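Local atomic coordinates of methyl-accepting chemotaxis protein (Vibrio cholerae, PDB entry 6CEQ), a protein that serves as a chemoreceptor in chemotaxis signalling and senses oxygen through PAS domains that carry heme, the second of which is described here. Residues A12-L21 and L48-F56; I67-T76 and T89-Y100. One frame throughout, in Å; residues are numbered along the deposited sequence.

Overall arrangement
Two contacts, their centres about 15 Å apart, reach the same heme in a PAS domain and illustrate how chemistry follows place. Contact 1 (12-21 with 48-56) is partly buried, its centre about 9 Å from that of the chain, against about 14 Å for contact 2, and joins the edge strand 18-21 to the loop before helix 60-68. Contact 2 (67-76 with 89-100) lies at the surface, where the end of that same helix and strand 75-81, the other edge of the sheet, meet strand 84-94. Backbone bonds to a loop, with apolar side chains packed on one another and on the heme, mark the first; hairpin pairing and a proline-tyrosine CH-pi contact mark the second. Ile53 of contact 1 touches Ile67 of contact 2.

Contact 1 (A12-L21 and L48-F56); sequences ADKEGIIQYL and LVGKNIDIF. With HEM (protoporphyrin IX containing Fe), chain D.
A loop pairs with the sheet's edge here almost as a strand would, yet the match amounts to a single backbone bridge, Ile17 with Asn52. Three backbone bonds carry it: Ile53 N to Gly16 O (2.9 Å), Ile18 N to Lys51 O (2.8 Å, nearly straight at 175°) and Gly50 N to Ile18 O. Asn52 adds a weak bond from ND2 to Glu15 O, while its OD1 accepts Asp54 N in the amide plane, on a lone pair, closing an Asx turn. With CG anti to the backbone N (chi1 -165°), the amide reaches back to the 13-16 turn; the CD1 of Ile17 packs on its ND2 at 3.5 Å, the two side chains meeting at about a right angle. At Gly16 the positive phi, together with the nearness of Asn52 and Ile53, leaves little room for a side chain.

In the PAS fold this puts the second strand of the sheet against the segment leading into helix 60-68, whose His62 is hydrogen-bonded to the heme; Arg64 of that helix forms a salt bridge with Asp54 and also bonds to Glu15 O.

Ile18 points its side chain toward the 48-56 loop. Its CG1 meets Ile53 CG2 at 3.7 Å, and CD1 approaches the Phe56 ring obliquely. Farther along, Leu21 CD2 touches Leu48 CD1 at 3.6 Å, with Leu29 of helix 23-31 packing on both leucines. Ile53 CG2 is wedged between Gly16 O and the heme vinyl carbon CAB, 3.5 Å away. Ala12 CB lies against the same vinyl. Phe56 CB bears on the other vinyl, 3.2 Å from CAC, while the heme methyl CMC lies over one face of its ring, offset toward the rim, and Ile55 CG2 over the opposite face.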
loop_
_atom_site.group_PDB
_atom_site.type_symbol
_atom_site.label_atom_id
_atom_site.label_comp_id
_atom_site.label_asym_id
_atom_site.label_seq_id
_atom_site.Cartn_x
_atom_site.Cartn_y
_atom_site.Cartn_z
ATOM N N ALA A 12 -4.992 -0.046 5.686
ATOM C CA ALA A 12 -5.632 1.253 5.884
ATOM C C ALA A 12 -7.069 1.057 6.360
ATOM O O ALA A 12 -7.650 -0.017 6.205
ATOM C CB ALA A 12 -5.614 2.093 4.598
ATOM N N ASP A 13 -7.650 2.106 6.944
ATOM C CA ASP A 13 -9.059 2.030 7.307
ATOM C C ASP A 13 -9.932 2.481 6.136
ATOM O O ASP A 13 -9.442 2.815 5.054
ATOM C CB ASP A 13 -9.361 2.824 8.585
ATOM C CG ASP A 13 -9.100 4.327 8.455
ATOM O OD1 ASP A 13 -8.972 4.854 7.327
ATOM O OD2 ASP A 13 -9.042 4.995 9.514
ATOM N N LYS A 14 -11.256 2.449 6.352
ATOM C CA LYS A 14 -12.207 2.789 5.294
ATOM C C LYS A 14 -12.040 4.221 4.802
ATOM O O LYS A 14 -12.290 4.501 3.625
ATOM C CB LYS A 14 -13.637 2.574 5.792
ATOM C CG LYS A 14 -14.108 1.155 5.644
ATOM C CD LYS A 14 -15.625 1.056 5.738
ATOM C CE LYS A 14 -16.120 1.588 7.069
ATOM N NZ LYS A 14 -17.602 1.501 7.180
ATOM N N GLU A 15 -11.657 5.144 5.688
ATOM C CA GLU A 15 -11.392 6.530 5.305
ATOM C C GLU A 15 -10.008 6.718 4.686
ATOM O O GLU A 15 -9.604 7.864 4.453
ATOM C CB GLU A 15 -11.575 7.485 6.505
ATOM C CG GLU A 15 -13.018 7.726 6.929
ATOM C CD GLU A 15 -13.716 6.501 7.492
ATOM O OE1 GLU A 15 -13.083 5.725 8.249
ATOM O OE2 GLU A 15 -14.903 6.305 7.132
ATOM N N GLY A 16 -9.252 5.639 4.463
ATOM C CA GLY A 16 -7.985 5.746 3.776
ATOM C C GLY A 16 -6.819 6.136 4.646
ATOM O O GLY A 16 -5.765 6.481 4.107
ATOM N N ILE A 17 -6.951 6.060 5.960
ATOM C CA ILE A 17 -5.848 6.392 6.850
ATOM C C ILE A 17 -5.001 5.151 7.042
ATOM O O ILE A 17 -5.514 4.099 7.460
ATOM C CB ILE A 17 -6.344 6.932 8.195
ATOM C CG1 ILE A 17 -7.218 8.170 7.983
ATOM C CG2 ILE A 17 -5.144 7.253 9.083
ATOM C CD1 ILE A 17 -6.512 9.293 7.245
ATOM N N ILE A 18 -3.707 5.260 6.754
ATOM C CA ILE A 18 -2.815 4.121 6.897
ATOM C C ILE A 18 -2.754 3.729 8.367
ATOM O O ILE A 18 -2.580 4.579 9.243
ATOM C CB ILE A 18 -1.423 4.453 6.350
ATOM C CG1 ILE A 18 -1.485 4.709 4.843
ATOM C CG2 ILE A 18 -0.477 3.325 6.642
ATOM C CD1 ILE A 18 -0.176 5.232 4.264
ATOM N N GLN A 19 -2.961 2.443 8.635
ATOM C CA GLN A 19 -2.985 1.929 9.999
ATOM C C GLN A 19 -1.752 1.129 10.381
ATOM O O GLN A 19 -1.378 1.130 11.555
ATOM C CB GLN A 19 -4.223 1.049 10.214
ATOM C CG GLN A 19 -5.538 1.752 9.895
ATOM C CD GLN A 19 -5.830 2.891 10.856
ATOM O OE1 GLN A 19 -6.038 4.034 10.445
ATOM N NE2 GLN A 19 -5.854 2.581 12.148
ATOM N N TYR A 20 -1.119 0.442 9.431
ATOM C CA TYR A 20 -0.039 -0.475 9.766
ATOM C C TYR A 20 0.780 -0.783 8.520
ATOM O O TYR A 20 0.221 -0.965 7.436
ATOM C CB TYR A 20 -0.594 -1.782 10.358
ATOM C CG TYR A 20 0.470 -2.777 10.785
ATOM C CD1 TYR A 20 1.165 -2.594 11.968
ATOM C CD2 TYR A 20 0.760 -3.901 10.018
ATOM C CE1 TYR A 20 2.141 -3.482 12.371
ATOM C CE2 TYR A 20 1.743 -4.812 10.418
ATOM C CZ TYR A 20 2.422 -4.590 11.599
ATOM O OH TYR A 20 3.393 -5.465 12.028
ATOM N N LEU A 21 2.102 -0.842 8.692
ATOM C CA LEU A 21 3.027 -1.400 7.715
ATOM C C LEU A 21 3.813 -2.513 8.383
ATOM O O LEU A 21 4.329 -2.324 9.490
ATOM C CB LEU A 21 4.001 -0.354 7.176
ATOM C CG LEU A 21 3.523 0.542 6.040
ATOM C CD1 LEU A 21 2.731 1.706 6.582
ATOM C CD2 LEU A 21 4.727 1.034 5.260
ATOM N N LEU A 48 4.536 6.955 7.782
ATOM C CA LEU A 48 3.383 6.740 6.906
ATOM C C LEU A 48 2.099 6.470 7.677
ATOM O O LEU A 48 1.013 6.858 7.233
ATOM C CB LEU A 48 3.668 5.570 5.966
ATOM C CG LEU A 48 4.726 5.775 4.894
ATOM C CD1 LEU A 48 4.917 4.480 4.114
ATOM C CD2 LEU A 48 4.329 6.901 3.953
ATOM N N VAL A 49 2.208 5.811 8.831
ATOM C CA VAL A 49 1.027 5.485 9.616
ATOM C C VAL A 49 0.347 6.778 10.044
ATOM O O VAL A 49 1.005 7.745 10.444
ATOM C CB VAL A 49 1.414 4.605 10.815
ATOM C CG1 VAL A 49 0.258 4.499 11.801
ATOM C CG2 VAL A 49 1.831 3.212 10.339
ATOM N N GLY A 50 -0.972 6.825 9.889
ATOM C CA GLY A 50 -1.731 8.014 10.196
ATOM C C GLY A 50 -1.910 8.958 9.033
ATOM O O GLY A 50 -2.728 9.881 9.124
ATOM N N LYS A 51 -1.160 8.773 7.955
ATOM C CA LYS A 51 -1.335 9.580 6.761
ATOM C C LYS A 51 -2.458 9.016 5.900
ATOM O O LYS A 51 -2.775 7.826 5.952
ATOM C CB LYS A 51 -0.038 9.656 5.962
ATOM C CG LYS A 51 0.964 10.589 6.627
ATOM C CD LYS A 51 2.112 10.987 5.725
ATOM C CE LYS A 51 2.911 12.110 6.372
ATOM N NZ LYS A 51 3.181 11.801 7.806
ATOM N N ASN A 52 -3.088 9.897 5.133
ATOM C CA ASN A 52 -4.110 9.466 4.193
ATOM C C ASN A 52 -3.479 9.016 2.882
ATOM O O ASN A 52 -2.600 9.688 2.337
ATOM C CB ASN A 52 -5.109 10.588 3.933
ATOM C CG ASN A 52 -6.364 10.082 3.275
ATOM O OD1 ASN A 52 -6.333 9.626 2.134
ATOM N ND2 ASN A 52 -7.470 10.138 3.996
ATOM N N ILE A 53 -3.957 7.882 2.354
ATOM C CA ILE A 53 -3.371 7.338 1.134
ATOM C C ILE A 53 -3.546 8.270 -0.056
ATOM O O ILE A 53 -2.770 8.191 -1.017
ATOM C CB ILE A 53 -3.983 5.953 0.812
ATOM C CG1 ILE A 53 -5.473 6.088 0.484
ATOM C CG2 ILE A 53 -3.799 5.004 1.985
ATOM C CD1 ILE A 53 -6.136 4.766 0.038
ATOM N N ASP A 54 -4.519 9.189 0.006
ATOM C CA ASP A 54 -4.768 10.107 -1.104
ATOM C C ASP A 54 -3.514 10.889 -1.467
ATOM O O ASP A 54 -3.310 11.227 -2.637
ATOM C CB ASP A 54 -5.885 11.088 -0.734
ATOM C CG ASP A 54 -7.250 10.427 -0.605
ATOM O OD1 ASP A 54 -7.411 9.247 -0.985
ATOM O OD2 ASP A 54 -8.167 11.099 -0.085
ATOM N N ILE A 55 -2.650 11.146 -0.484
ATOM C CA ILE A 55 -1.453 11.956 -0.702
ATOM C C ILE A 55 -0.546 11.335 -1.749
ATOM O O ILE A 55 0.110 12.049 -2.516
ATOM C CB ILE A 55 -0.715 12.131 0.643
ATOM C CG1 ILE A 55 -1.531 13.006 1.596
ATOM C CG2 ILE A 55 0.694 12.678 0.447
ATOM C CD1 ILE A 55 -0.999 12.991 3.020
ATOM N N PHE A 56 -0.552 10.007 -1.860
ATOM C CA PHE A 56 0.401 9.300 -2.702
ATOM C C PHE A 56 -0.177 8.893 -4.043
ATOM O O PHE A 56 0.543 8.318 -4.866
ATOM C CB PHE A 56 0.917 8.059 -1.966
ATOM C CG PHE A 56 1.487 8.362 -0.615
ATOM C CD1 PHE A 56 2.752 8.898 -0.499
ATOM C CD2 PHE A 56 0.741 8.157 0.525
ATOM C CE1 PHE A 56 3.281 9.187 0.741
ATOM C CE2 PHE A 56 1.257 8.449 1.763
ATOM C CZ PHE A 56 2.530 8.967 1.869
HETATM C CHA HEM D . -1.479 2.256 -6.686
HETATM C CHB HEM D . -4.237 1.600 -2.759
HETATM C CHC HEM D . -0.401 2.993 -0.073
HETATM C CHD HEM D . 1.280 5.239 -4.024
HETATM C C1A HEM D . -2.478 1.830 -5.838
HETATM C C2A HEM D . -3.534 0.973 -6.203
HETATM C C3A HEM D . -4.316 0.782 -5.107
HETATM C C4A HEM D . -3.753 1.526 -4.051
HETATM C CMA HEM D . -5.559 -0.066 -5.037
HETATM C CAA HEM D . -3.758 0.372 -7.567
HETATM C CBA HEM D . -4.343 1.432 -8.502
HETATM C CGA HEM D . -4.412 0.883 -9.903
HETATM O O1A HEM D . -3.572 0.039 -10.286
HETATM O O2A HEM D . -5.310 1.271 -10.683
HETATM C C1B HEM D . -3.372 1.859 -1.687
HETATM C C2B HEM D . -3.701 1.543 -0.341
HETATM C C3B HEM D . -2.644 1.921 0.433
HETATM C C4B HEM D . -1.637 2.489 -0.494
HETATM C CMB HEM D . -4.981 0.908 0.140
HETATM C CAB HEM D . -2.527 1.793 1.896
HETATM C CBB HEM D . -2.909 0.670 2.498
HETATM C C1C HEM D . 0.407 3.761 -0.904
HETATM C C2C HEM D . 1.586 4.429 -0.536
HETATM C C3C HEM D . 2.067 5.072 -1.667
HETATM C C4C HEM D . 1.166 4.788 -2.731
HETATM C CMC HEM D . 2.212 4.443 0.835
HETATM C CAC HEM D . 3.287 5.895 -1.750
HETATM C CBC HEM D . 4.390 5.518 -1.113
HETATM C C1D HEM D . 0.697 4.530 -5.077
HETATM C C2D HEM D . 1.134 4.692 -6.469
HETATM C C3D HEM D . 0.369 3.865 -7.205
HETATM C C4D HEM D . -0.537 3.192 -6.266
HETATM C CMD HEM D . 2.222 5.605 -6.972
HETATM C CAD HEM D . 0.431 3.668 -8.696
HETATM C CBD HEM D . 0.147 4.996 -9.400
HETATM C CGD HEM D . -1.199 5.517 -8.967
HETATM O O1D HEM D . -1.276 6.579 -8.310
HETATM O O2D HEM D . -2.239 4.890 -9.265
HETATM N NA HEM D . -2.631 2.158 -4.515
HETATM N NB HEM D . -2.151 2.411 -1.733
HETATM N NC HEM D . 0.173 3.991 -2.230
HETATM N ND HEM D . -0.296 3.630 -5.020
HETATM FE FE HEM D . -1.198 3.059 -3.491
HETATM O O HOH W 1 0.244 0.967 -3.236
#

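Contact 2 (I67-T76 and T89-Y100). With HEM (protoporphyrin IX containing Fe), chain D.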
loop_
_atom_site.group_PDB
_atom_site.type_symbol
_atom_site.label_atom_id
_atom_site.label_comp_id
_atom_site.label_asym_id
_atom_site.label_seq_id
_atom_site.Cartn_x
_atom_site.Cartn_y
_atom_site.Cartn_z
ATOM N N ILE A 67 -11.272 1.123 -2.775
ATOM C CA ILE A 67 -11.300 0.686 -1.378
ATOM C C ILE A 67 -12.629 0.993 -0.712
ATOM O O ILE A 67 -12.856 0.551 0.427
ATOM C CB ILE A 67 -10.155 1.308 -0.552
ATOM C CG1 ILE A 67 -10.411 2.797 -0.282
ATOM C CG2 ILE A 67 -8.822 1.094 -1.252
ATOM C CD1 ILE A 67 -9.644 3.339 0.919
ATOM N N SER A 68 -13.502 1.753 -1.374
ATOM C CA SER A 68 -14.855 2.024 -0.896
ATOM C C SER A 68 -15.849 0.940 -1.294
ATOM O O SER A 68 -16.977 0.943 -0.789
ATOM C CB SER A 68 -15.351 3.381 -1.405
ATOM O OG SER A 68 -14.497 4.411 -0.938
ATOM N N ASN A 69 -15.489 0.058 -2.230
ATOM C CA ASN A 69 -16.394 -0.962 -2.766
ATOM C C ASN A 69 -15.810 -2.344 -2.517
ATOM O O ASN A 69 -15.334 -3.012 -3.454
ATOM C CB ASN A 69 -16.654 -0.708 -4.250
ATOM C CG ASN A 69 -17.479 0.550 -4.490
ATOM O OD1 ASN A 69 -18.705 0.485 -4.585
ATOM N ND2 ASN A 69 -16.811 1.701 -4.587
ATOM N N PRO A 70 -15.901 -2.855 -1.287
ATOM C CA PRO A 70 -15.297 -4.157 -0.975
ATOM C C PRO A 70 -15.918 -5.309 -1.724
ATOM O O PRO A 70 -15.292 -6.372 -1.816
ATOM C CB PRO A 70 -15.532 -4.304 0.534
ATOM C CG PRO A 70 -16.663 -3.361 0.840
ATOM C CD PRO A 70 -16.490 -2.216 -0.096
ATOM N N GLU A 71 -17.118 -5.125 -2.281
ATOM C CA GLU A 71 -17.744 -6.192 -3.051
ATOM C C GLU A 71 -16.920 -6.506 -4.293
ATOM O O GLU A 71 -16.865 -7.659 -4.739
ATOM C CB GLU A 71 -19.176 -5.807 -3.426
ATOM N N ARG A 72 -16.285 -5.486 -4.874
ATOM C CA ARG A 72 -15.444 -5.659 -6.053
ATOM C C ARG A 72 -14.003 -6.015 -5.707
ATOM O O ARG A 72 -13.186 -6.183 -6.619
ATOM C CB ARG A 72 -15.469 -4.406 -6.934
ATOM C CG ARG A 72 -16.876 -4.008 -7.365
ATOM C CD ARG A 72 -16.877 -2.947 -8.462
ATOM N NE ARG A 72 -16.280 -1.665 -8.096
ATOM C CZ ARG A 72 -16.978 -0.541 -7.958
ATOM N NH1 ARG A 72 -18.291 -0.552 -8.145
ATOM N NH2 ARG A 72 -16.369 0.594 -7.640
ATOM N N LEU A 73 -13.685 -6.164 -4.432
ATOM C CA LEU A 73 -12.382 -6.678 -4.042
ATOM C C LEU A 73 -12.462 -8.198 -4.015
ATOM O O LEU A 73 -13.554 -8.764 -3.874
ATOM C CB LEU A 73 -11.955 -6.148 -2.664
ATOM C CG LEU A 73 -11.758 -4.640 -2.481
ATOM C CD1 LEU A 73 -11.351 -4.244 -1.055
ATOM C CD2 LEU A 73 -10.680 -4.190 -3.454
ATOM N N PRO A 74 -11.340 -8.906 -4.196
ATOM C CA PRO A 74 -9.955 -8.438 -4.360
ATOM C C PRO A 74 -9.645 -7.731 -5.683
ATOM O O PRO A 74 -10.272 -7.981 -6.722
ATOM C CB PRO A 74 -9.136 -9.731 -4.234
ATOM C CG PRO A 74 -10.056 -10.803 -4.675
ATOM C CD PRO A 74 -11.437 -10.377 -4.240
ATOM N N PHE A 75 -8.681 -6.816 -5.616
ATOM C CA PHE A 75 -8.211 -6.039 -6.754
ATOM C C PHE A 75 -6.731 -6.319 -6.966
ATOM O O PHE A 75 -5.964 -6.360 -6.003
ATOM C CB PHE A 75 -8.448 -4.531 -6.517
ATOM C CG PHE A 75 -7.944 -3.650 -7.622
ATOM C CD1 PHE A 75 -8.779 -3.275 -8.662
ATOM C CD2 PHE A 75 -6.634 -3.192 -7.621
ATOM C CE1 PHE A 75 -8.318 -2.465 -9.676
ATOM C CE2 PHE A 75 -6.165 -2.372 -8.636
ATOM C CZ PHE A 75 -7.006 -2.008 -9.660
ATOM N N THR A 76 -6.320 -6.517 -8.224
ATOM C CA THR A 76 -4.915 -6.744 -8.536
ATOM C C THR A 76 -4.474 -5.838 -9.669
ATOM O O THR A 76 -5.257 -5.511 -10.566
ATOM C CB THR A 76 -4.621 -8.193 -8.936
ATOM O OG1 THR A 76 -5.256 -8.484 -10.190
ATOM C CG2 THR A 76 -5.132 -9.152 -7.873
ATOM N N THR A 89 -1.778 -6.444 -4.713
ATOM C CA THR A 89 -3.014 -7.129 -4.360
ATOM C C THR A 89 -3.695 -6.358 -3.244
ATOM O O THR A 89 -3.059 -6.047 -2.238
ATOM C CB THR A 89 -2.750 -8.560 -3.901
ATOM O OG1 THR A 89 -1.979 -9.233 -4.898
ATOM C CG2 THR A 89 -4.070 -9.294 -3.699
ATOM N N CYS A 90 -4.980 -6.051 -3.425
ATOM C CA CYS A 90 -5.774 -5.357 -2.416
ATOM C C CYS A 90 -6.944 -6.249 -2.020
ATOM O O CYS A 90 -7.731 -6.659 -2.880
ATOM C CB CYS A 90 -6.279 -4.020 -2.962
ATOM S SG CYS A 90 -7.119 -3.000 -1.743
ATOM N N ILE A 91 -7.056 -6.551 -0.728
ATOM C CA ILE A 91 -8.106 -7.422 -0.214
ATOM C C ILE A 91 -8.868 -6.684 0.880
ATOM O O ILE A 91 -8.369 -5.737 1.493
ATOM C CB ILE A 91 -7.551 -8.759 0.323
ATOM C CG1 ILE A 91 -6.573 -8.514 1.473
ATOM C CG2 ILE A 91 -6.867 -9.535 -0.786
ATOM C CD1 ILE A 91 -7.155 -8.784 2.853
ATOM N N ALA A 92 -10.097 -7.139 1.126
ATOM C CA ALA A 92 -10.936 -6.536 2.147
ATOM C C ALA A 92 -10.607 -7.131 3.509
ATOM O O ALA A 92 -10.603 -8.355 3.675
ATOM C CB ALA A 92 -12.422 -6.756 1.820
ATOM N N MET A 93 -10.331 -6.266 4.482
ATOM C CA MET A 93 -10.210 -6.697 5.867
ATOM C C MET A 93 -11.573 -6.607 6.530
ATOM O O MET A 93 -12.325 -5.663 6.288
ATOM C CB MET A 93 -9.218 -5.835 6.640
ATOM C CG MET A 93 -7.820 -5.878 6.116
ATOM S SD MET A 93 -6.727 -5.027 7.263
ATOM C CE MET A 93 -7.578 -3.458 7.453
ATOM N N ARG A 94 -11.898 -7.592 7.359
ATOM C CA ARG A 94 -13.189 -7.596 8.031
ATOM C C ARG A 94 -13.021 -7.839 9.523
ATOM O O ARG A 94 -12.056 -8.468 9.958
ATOM C CB ARG A 94 -14.112 -8.651 7.419
ATOM C CG ARG A 94 -14.313 -8.428 5.938
ATOM C CD ARG A 94 -15.265 -9.409 5.331
ATOM N NE ARG A 94 -15.531 -9.065 3.939
ATOM C CZ ARG A 94 -16.433 -8.173 3.544
ATOM N NH1 ARG A 94 -17.178 -7.524 4.435
ATOM N NH2 ARG A 94 -16.588 -7.928 2.252
ATOM N N ASP A 95 -13.969 -7.328 10.313
ATOM C CA ASP A 95 -13.930 -7.593 11.744
ATOM C C ASP A 95 -14.544 -8.961 12.036
ATOM O O ASP A 95 -14.948 -9.695 11.131
ATOM C CB ASP A 95 -14.614 -6.472 12.533
ATOM C CG ASP A 95 -16.113 -6.352 12.259
ATOM O OD1 ASP A 95 -16.731 -7.276 11.688
ATOM O OD2 ASP A 95 -16.681 -5.310 12.648
ATOM N N THR A 96 -14.618 -9.315 13.325
ATOM C CA THR A 96 -15.086 -10.644 13.702
ATOM C C THR A 96 -16.556 -10.864 13.387
ATOM O O THR A 96 -16.998 -12.014 13.343
ATOM C CB THR A 96 -14.866 -10.892 15.195
ATOM O OG1 THR A 96 -15.520 -9.861 15.939
ATOM C CG2 THR A 96 -13.385 -10.890 15.518
ATOM N N LYS A 97 -17.319 -9.795 13.181
ATOM C CA LYS A 97 -18.714 -9.891 12.782
ATOM C C LYS A 97 -18.909 -9.700 11.282
ATOM O O LYS A 97 -20.038 -9.477 10.836
ATOM C CB LYS A 97 -19.545 -8.888 13.580
ATOM C CG LYS A 97 -19.573 -9.221 15.068
ATOM C CD LYS A 97 -20.527 -8.342 15.851
ATOM C CE LYS A 97 -19.945 -6.947 16.035
ATOM N NZ LYS A 97 -20.635 -6.191 17.118
ATOM N N GLY A 98 -17.831 -9.766 10.498
ATOM C CA GLY A 98 -17.922 -9.750 9.053
ATOM C C GLY A 98 -17.972 -8.384 8.405
ATOM O O GLY A 98 -18.033 -8.308 7.170
ATOM N N GLU A 99 -17.923 -7.307 9.180
ATOM C CA GLU A 99 -18.018 -5.966 8.618
ATOM C C GLU A 99 -16.677 -5.516 8.046
ATOM O O GLU A 99 -15.621 -5.773 8.630
ATOM C CB GLU A 99 -18.479 -4.975 9.686
ATOM C CG GLU A 99 -19.965 -5.051 10.033
ATOM C CD GLU A 99 -20.864 -4.618 8.885
ATOM O OE1 GLU A 99 -21.367 -5.501 8.154
ATOM O OE2 GLU A 99 -21.073 -3.397 8.715
ATOM N N TYR A 100 -16.736 -4.825 6.904
ATOM C CA TYR A 100 -15.540 -4.321 6.232
ATOM C C TYR A 100 -14.864 -3.239 7.067
ATOM O O TYR A 100 -15.509 -2.271 7.486
ATOM C CB TYR A 100 -15.921 -3.773 4.856
ATOM C CG TYR A 100 -14.804 -3.134 4.052
ATOM C CD1 TYR A 100 -14.932 -1.840 3.567
ATOM C CD2 TYR A 100 -13.638 -3.834 3.752
ATOM C CE1 TYR A 100 -13.928 -1.248 2.810
ATOM C CE2 TYR A 100 -12.628 -3.251 2.995
ATOM C CZ TYR A 100 -12.778 -1.961 2.527
ATOM O OH TYR A 100 -11.778 -1.380 1.779
HETATM C CHA HEM D . -1.479 2.256 -6.686
HETATM C CHB HEM D . -4.237 1.600 -2.759
HETATM C CHC HEM D . -0.401 2.993 -0.073
HETATM C CHD HEM D . 1.280 5.239 -4.024
HETATM C C1A HEM D . -2.478 1.830 -5.838
HETATM C C2A HEM D . -3.534 0.973 -6.203
HETATM C C3A HEM D . -4.316 0.782 -5.107
HETATM C C4A HEM D . -3.753 1.526 -4.051
HETATM C CMA HEM D . -5.559 -0.066 -5.037
HETATM C CAA HEM D . -3.758 0.372 -7.567
HETATM C CBA HEM D . -4.343 1.432 -8.502
HETATM C CGA HEM D . -4.412 0.883 -9.903
HETATM O O1A HEM D . -3.572 0.039 -10.286
HETATM O O2A HEM D . -5.310 1.271 -10.683
HETATM C C1B HEM D . -3.372 1.859 -1.687
HETATM C C2B HEM D . -3.701 1.543 -0.341
HETATM C C3B HEM D . -2.644 1.921 0.433
HETATM C C4B HEM D . -1.637 2.489 -0.494
HETATM C CMB HEM D . -4.981 0.908 0.140
HETATM C CAB HEM D . -2.527 1.793 1.896
HETATM C CBB HEM D . -2.909 0.670 2.498
HETATM C C1C HEM D . 0.407 3.761 -0.904
HETATM C C2C HEM D . 1.586 4.429 -0.536
HETATM C C3C HEM D . 2.067 5.072 -1.667
HETATM C C4C HEM D . 1.166 4.788 -2.731
HETATM C CMC HEM D . 2.212 4.443 0.835
HETATM C CAC HEM D . 3.287 5.895 -1.750
HETATM C CBC HEM D . 4.390 5.518 -1.113
HETATM C C1D HEM D . 0.697 4.530 -5.077
HETATM C C2D HEM D . 1.134 4.692 -6.469
HETATM C C3D HEM D . 0.369 3.865 -7.205
HETATM C C4D HEM D . -0.537 3.192 -6.266
HETATM C CMD HEM D . 2.222 5.605 -6.972
HETATM C CAD HEM D . 0.431 3.668 -8.696
HETATM C CBD HEM D . 0.147 4.996 -9.400
HETATM C CGD HEM D . -1.199 5.517 -8.967
HETATM O O1D HEM D . -1.276 6.579 -8.310
HETATM O O2D HEM D . -2.239 4.890 -9.265
HETATM N NA HEM D . -2.631 2.158 -4.515
HETATM N NB HEM D . -2.151 2.411 -1.733
HETATM N NC HEM D . 0.173 3.991 -2.230
HETATM N ND HEM D . -0.296 3.630 -5.020
HETATM FE FE HEM D . -1.198 3.059 -3.491
HETATM O O HOH W 1 0.244 0.967 -3.236
#
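Three hydrogen bonds cross the contact. Tyr100 OH donates to Ile67 O at 2.6 Å, in the carbonyl plane and on a lone pair, at the last turn of helix 60-68. Phe75 and Cys90 form an antiparallel hydrogen-bonded pair, with Phe75 N to Cys90 O at 2.9 Å and Cys90 N to Phe75 O at 2.8 Å; Thr76 and Thr89 follow as a non-hydrogen-bonded pair. Just before them, Pro74, preceded by a cis peptide bond, brings its CA to 3.2 Å from Cys90 O in a CA-H...O contact, so that this carbonyl is approached by both Phe75 N and Pro74 CA.

The aromatic contact is a CH-pi interaction. Pro70 lies over a face of Tyr100, its CB 3.7 Å from the ring centroid and only 9° from the ring normal. Tyr100 CG is anti to the backbone N (chi1 177°), which extends the phenol along the proline and carries its hydroxyl on to the helix end. Ring face and hydroxyl thus grip two successive parts of the 67-76 segment, while Lys14 also packs on this tyrosine.

Among the aliphatic groups, Leu73 spreads its two methyls: CD1 packs against Ala92 CB at 4.0 Å, whereas CD2 comes within 4.1 Å of Cys90 SG. Pro70 CB also touches Ala92 CB, and Pro74 CB meets Ile91 CG2 along the exposed margin.

The closest approach to the heme is made by Phe75. Its CE2 lies 3.8 Å from the propionate carbon CAA of the heme, and propionate O1A sits at the ring edge, in plane. Ser77, farther along the same strand, is hydrogen-bonded to the heme. Here the helix-to-strand connection folds back on the antiparallel hairpin 75-81/84-94 of the PAS sheet, and strand 75-81, through Phe75, supplies part of the wall of the heme pocket.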